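Local coordinates for putative enoyl-CoA hydratase/isomerase (Bordetella parapertussis, PDB 3ISA), which probably acts on acyl-CoA thioesters as a member of the crotonase-like enoyl-CoA hydratase/isomerase family, its exact reaction being unknown, at residues D[61-66]-D[103-108]. Residues are numbered along the deposited sequence; the frame is centred on the assembly and turned at random. Where two conformers were deposited one is given.
Sequences RNFSAG and ALAHGR
N62 donates through ND2 to the backbone O of R108, 3.0 Å away; the bond is nearly straight (169°) and lies in the amide plane of N62. Its chi1 of 80° turns the amide toward R108 O, while the backbone already sets CB beside the H106 and R108 carbonyls. ND2 also donates to R28 O, so two bonds grip it. The H106 ring lies with one face against the backbone of N62, CA standing 3.7 Å above the ring plane toward its rim, and H106 CE1 approaches N62 O at 3.2 Å. H106 O draws a weak hydrogen bond from F63 N and a CA-H...O contact from N62. F63, with CG anti to its own N (chi1 179°), lays its ring along the strand end: CB meets A105 CB at 4.0 Å, CD1 nears L104 O at 3.4 Å, and CE1 lies 4.3 Å from A103 CB. Further out, G60 O accepts from H106 NE2, and N109 ties the two segments together, its OD1 accepting from F63 N and S64 N and its ND2 donating to H106 O. The loop after strand 53-58 is thus fastened to the end of neighbouring parallel strand 100-105 in a crotonase-like fold; as in crotonases, this loop probably supplies one backbone N-H of the oxyanion hole, the other coming from the start of helix 112-119.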
loop_
_atom_site.group_PDB
_atom_site.type_symbol
_atom_site.label_atom_id
_atom_site.label_comp_id
_atom_site.label_asym_id
_atom_site.label_seq_id
_atom_site.Cartn_x
_atom_site.Cartn_y
_atom_site.Cartn_z
ATOM N N ARG D 61 -31.620 -29.074 8.203
ATOM C CA ARG D 61 -30.931 -29.176 9.498
ATOM C C ARG D 61 -29.765 -28.199 9.702
ATOM O O ARG D 61 -29.279 -28.021 10.830
ATOM C CB ARG D 61 -30.429 -30.616 9.695
ATOM C CG ARG D 61 -31.532 -31.670 9.826
ATOM C CD ARG D 61 -30.975 -33.099 9.763
ATOM N NE ARG D 61 -31.429 -33.841 8.584
ATOM C CZ ARG D 61 -30.664 -34.171 7.545
ATOM N NH1 ARG D 61 -29.381 -33.831 7.514
ATOM N NH2 ARG D 61 -31.186 -34.850 6.529
ATOM N N ASN D 62 -29.284 -27.588 8.619
ATOM C CA ASN D 62 -28.138 -26.666 8.741
ATOM C C ASN D 62 -28.172 -25.475 7.780
ATOM O O ASN D 62 -29.112 -25.332 6.981
ATOM C CB ASN D 62 -26.792 -27.421 8.627
ATOM C CG ASN D 62 -26.394 -27.735 7.181
ATOM O OD1 ASN D 62 -27.227 -27.734 6.273
ATOM N ND2 ASN D 62 -25.101 -28.014 6.967
ATOM N N PHE D 63 -27.137 -24.641 7.871
ATOM C CA PHE D 63 -26.905 -23.527 6.943
ATOM C C PHE D 63 -26.210 -24.060 5.669
ATOM O O PHE D 63 -26.799 -24.014 4.582
ATOM C CB PHE D 63 -26.096 -22.421 7.660
ATOM C CG PHE D 63 -25.761 -21.230 6.798
ATOM C CD1 PHE D 63 -26.681 -20.201 6.617
ATOM C CD2 PHE D 63 -24.508 -21.131 6.177
ATOM C CE1 PHE D 63 -26.365 -19.090 5.817
ATOM C CE2 PHE D 63 -24.189 -20.044 5.379
ATOM C CZ PHE D 63 -25.111 -19.025 5.191
ATOM N N SER D 64 -24.985 -24.572 5.813
ATOM C CA SER D 64 -24.256 -25.250 4.722
ATOM C C SER D 64 -23.035 -26.046 5.202
ATOM O O SER D 64 -22.235 -25.566 6.023
ATOM C CB SER D 64 -23.793 -24.241 3.646
ATOM O OG SER D 64 -23.000 -24.882 2.659
ATOM N N ALA D 65 -22.873 -27.232 4.619
ATOM C CA ALA D 65 -21.678 -28.055 4.804
ATOM C C ALA D 65 -20.538 -27.704 3.844
ATOM O O ALA D 65 -19.530 -28.409 3.806
ATOM C CB ALA D 65 -22.034 -29.534 4.697
ATOM N N GLY D 66 -20.677 -26.607 3.088
ATOM C CA GLY D 66 -19.592 -26.149 2.219
ATOM C C GLY D 66 -19.487 -26.956 0.941
ATOM O O GLY D 66 -20.472 -27.490 0.487
ATOM N N ALA D 103 -26.852 -13.261 7.849
ATOM C CA ALA D 103 -26.825 -14.710 7.757
ATOM C C ALA D 103 -27.380 -15.310 9.045
ATOM O O ALA D 103 -27.151 -14.780 10.128
ATOM C CB ALA D 103 -25.434 -15.207 7.492
ATOM N N LEU D 104 -28.093 -16.418 8.902
ATOM C CA LEU D 104 -28.758 -17.069 10.014
ATOM C C LEU D 104 -28.421 -18.549 9.954
ATOM O O LEU D 104 -28.890 -19.264 9.058
ATOM C CB LEU D 104 -30.273 -16.854 9.915
ATOM C CG LEU D 104 -30.795 -15.413 9.969
ATOM C CD1 LEU D 104 -32.227 -15.352 9.423
ATOM C CD2 LEU D 104 -30.706 -14.819 11.366
ATOM N N ALA D 105 -27.555 -18.990 10.869
ATOM C CA ALA D 105 -27.018 -20.352 10.832
ATOM C C ALA D 105 -27.630 -21.216 11.919
ATOM O O ALA D 105 -27.972 -20.723 12.995
ATOM C CB ALA D 105 -25.518 -20.352 11.002
ATOM N N HIS D 106 -27.747 -22.502 11.616
ATOM C CA HIS D 106 -28.174 -23.498 12.576
ATOM C C HIS D 106 -27.473 -24.789 12.210
ATOM O O HIS D 106 -26.875 -24.873 11.136
ATOM C CB HIS D 106 -29.715 -23.626 12.625
ATOM C CG HIS D 106 -30.344 -24.154 11.367
ATOM N ND1 HIS D 106 -30.345 -23.457 10.179
ATOM C CD2 HIS D 106 -31.034 -25.295 11.132
ATOM C CE1 HIS D 106 -30.981 -24.160 9.259
ATOM N NE2 HIS D 106 -31.407 -25.281 9.810
ATOM N N GLY D 107 -27.485 -25.769 13.116
ATOM C CA GLY D 107 -26.896 -27.071 12.834
ATOM C C GLY D 107 -25.382 -27.023 12.651
ATOM O O GLY D 107 -24.721 -26.044 13.048
ATOM N N ARG D 108 -24.859 -28.073 12.022
ATOM C CA ARG D 108 -23.423 -28.251 11.825
ATOM C C ARG D 108 -22.982 -27.712 10.462
ATOM O O ARG D 108 -23.438 -28.186 9.414
ATOM C CB ARG D 108 -23.054 -29.730 11.955
ATOM C CG ARG D 108 -23.385 -30.339 13.327
ATOM C CD ARG D 108 -23.222 -31.859 13.328
ATOM N NE ARG D 108 -21.861 -32.260 12.978
ATOM C CZ ARG D 108 -21.384 -33.499 13.068
ATOM N NH1 ARG D 108 -22.152 -34.490 13.507
ATOM N NH2 ARG D 108 -20.129 -33.745 12.720
#